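Local coordinates for segregation and condensation protein B (Chlorobium tepidum TLS, PDB 1T6S) that probably helps SMC in chromosome segregation and condensation during cell division, as a dimeric winged-helix subunit of its complex, at residues S95-L100 against D123-L129. Sequence-based numbering, arbitrary orientation.
With NO3 (nitrate ion), chain C.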
# COMPACT_ATOMS: atom_id res chain seq x y z
N SER A 95 5.42 -6.33 -9.15
CA SER A 95 5.77 -5.25 -10.06
C SER A 95 5.29 -3.91 -9.51
O SER A 95 6.06 -2.96 -9.48
CB SER A 95 5.20 -5.51 -11.47
OG SER A 95 3.79 -5.56 -11.48
N MET A 96 4.05 -3.84 -9.05
CA MET A 96 3.56 -2.58 -8.51
C MET A 96 4.38 -2.12 -7.32
O MET A 96 4.72 -0.94 -7.20
CB MET A 96 2.09 -2.68 -8.10
CG MET A 96 1.12 -2.42 -9.23
SD MET A 96 -0.55 -2.10 -8.65
CE MET A 96 -0.23 -1.15 -7.22
N LEU A 97 4.72 -3.06 -6.44
CA LEU A 97 5.50 -2.74 -5.25
C LEU A 97 6.93 -2.28 -5.57
O LEU A 97 7.42 -1.31 -4.97
CB LEU A 97 5.54 -3.94 -4.30
CG LEU A 97 4.19 -4.20 -3.60
CD1 LEU A 97 4.34 -5.38 -2.65
CD2 LEU A 97 3.76 -2.97 -2.82
N GLU A 98 7.60 -2.98 -6.49
CA GLU A 98 8.97 -2.62 -6.88
C GLU A 98 9.04 -1.23 -7.53
O GLU A 98 9.91 -0.43 -7.20
CB GLU A 98 9.56 -3.66 -7.87
CG GLU A 98 9.95 -4.99 -7.24
CD GLU A 98 10.60 -5.98 -8.23
OE1 GLU A 98 11.04 -7.06 -7.79
OE2 GLU A 98 10.66 -5.68 -9.45
N VAL A 99 8.12 -0.95 -8.45
CA VAL A 99 8.11 0.35 -9.09
C VAL A 99 7.82 1.42 -8.01
O VAL A 99 8.49 2.46 -7.94
CB VAL A 99 7.07 0.41 -10.25
CG1 VAL A 99 6.92 1.85 -10.77
CG2 VAL A 99 7.51 -0.50 -11.39
N LEU A 100 6.84 1.16 -7.15
CA LEU A 100 6.50 2.08 -6.06
C LEU A 100 7.72 2.36 -5.20
O LEU A 100 7.96 3.49 -4.77
CB LEU A 100 5.43 1.49 -5.14
CG LEU A 100 4.28 2.42 -4.79
CD1 LEU A 100 3.44 1.81 -3.67
CD2 LEU A 100 4.79 3.78 -4.41
N ASP A 123 6.45 -2.10 -18.29
CA ASP A 123 5.06 -2.49 -18.11
C ASP A 123 4.12 -1.30 -17.86
O ASP A 123 4.42 -0.16 -18.24
CB ASP A 123 4.97 -3.48 -16.95
CG ASP A 123 5.45 -2.89 -15.63
OD1 ASP A 123 5.56 -3.64 -14.65
OD2 ASP A 123 5.71 -1.66 -15.58
N TYR A 124 2.98 -1.56 -17.22
CA TYR A 124 2.02 -0.50 -16.93
C TYR A 124 1.96 -0.15 -15.45
O TYR A 124 0.95 0.37 -14.99
CB TYR A 124 0.61 -0.90 -17.38
CG TYR A 124 0.47 -1.21 -18.85
CD1 TYR A 124 0.47 -2.53 -19.30
CD2 TYR A 124 0.33 -0.19 -19.79
CE1 TYR A 124 0.33 -2.82 -20.66
CE2 TYR A 124 0.19 -0.47 -21.15
CZ TYR A 124 0.19 -1.79 -21.57
OH TYR A 124 0.05 -2.09 -22.90
N SER A 125 3.02 -0.41 -14.71
CA SER A 125 3.01 -0.11 -13.29
C SER A 125 2.75 1.35 -12.97
O SER A 125 2.02 1.66 -12.02
CB SER A 125 4.31 -0.58 -12.64
OG SER A 125 4.32 -1.99 -12.56
N ILE A 126 3.34 2.25 -13.74
CA ILE A 126 3.09 3.67 -13.49
C ILE A 126 1.61 3.99 -13.65
O ILE A 126 1.04 4.69 -12.82
CB ILE A 126 3.89 4.58 -14.45
CG1 ILE A 126 5.35 4.64 -14.01
CG2 ILE A 126 3.28 5.99 -14.47
CD1 ILE A 126 6.08 3.37 -14.23
N ASP A 127 0.99 3.50 -14.72
CA ASP A 127 -0.43 3.78 -14.92
C ASP A 127 -1.24 3.20 -13.76
O ASP A 127 -2.17 3.85 -13.27
CB ASP A 127 -0.95 3.18 -16.24
CG ASP A 127 -0.55 4.00 -17.46
OD1 ASP A 127 -0.33 5.22 -17.33
OD2 ASP A 127 -0.47 3.41 -18.56
N ARG A 128 -0.89 2.00 -13.33
CA ARG A 128 -1.62 1.36 -12.23
C ARG A 128 -1.48 2.16 -10.94
O ARG A 128 -2.47 2.39 -10.23
CB ARG A 128 -1.15 -0.08 -12.03
CG ARG A 128 -1.39 -0.97 -13.24
CD ARG A 128 -1.38 -2.46 -12.87
NE ARG A 128 -0.10 -2.89 -12.30
CZ ARG A 128 0.97 -3.25 -13.01
NH1 ARG A 128 0.92 -3.25 -14.33
NH2 ARG A 128 2.08 -3.60 -12.37
N LEU A 129 -0.28 2.64 -10.67
CA LEU A 129 -0.03 3.41 -9.45
C LEU A 129 -0.71 4.77 -9.50
O LEU A 129 -1.18 5.28 -8.48
CB LEU A 129 1.49 3.54 -9.22
CG LEU A 129 2.21 2.21 -8.87
CD1 LEU A 129 3.71 2.42 -8.80
CD2 LEU A 129 1.68 1.70 -7.53
N NO3 C . 3.72 2.56 -17.18
O1 NO3 C . 4.29 3.01 -18.20
O2 NO3 C . 4.41 2.02 -16.37
O3 NO3 C . 2.53 2.70 -17.10
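In the C-terminal winged-helix domain, segment 95-100 of helix 87-106 and segment 125-129 of the short helix 125-131 cross almost at right angles (-88°), and Ser125 is small enough to bring the backbones close: its CB lies 3.4 Å from Val99 CG2, a tight fit. Leu129 fills the angle between the helices, dividing its two methyls: CD1 meets Val99 CG1 at 3.8 Å, while CD2 presses on Met96 CE. Met96 reaches that methyl by folding its flexible chain at chi3 (38°), and its CG lies against the guanidinium edge of Arg128, 3.3 Å from NE. Ile135 of the wing strand covers Leu129 further; Leu97 packs on Leu100 of the second subunit, and Leu100 on its Leu97. Asp123, just ahead of the N-cap Tyr124, makes an Asx turn, OD2 accepting from Ser125 N (3.1 Å) and OD1 from Ser125 OG (2.9 Å), both from above the carboxylate plane. An asparagine here would probably leave Ser125 N or OG without its acceptor. A nitrate, probably from the crystallisation liquor, accepts from Ile126 N, Asp127 N and Lys111, consistent with a helix start attracting anions. The junction itself is mainly apolar, with Arg128 NE buried at its edge without a partner.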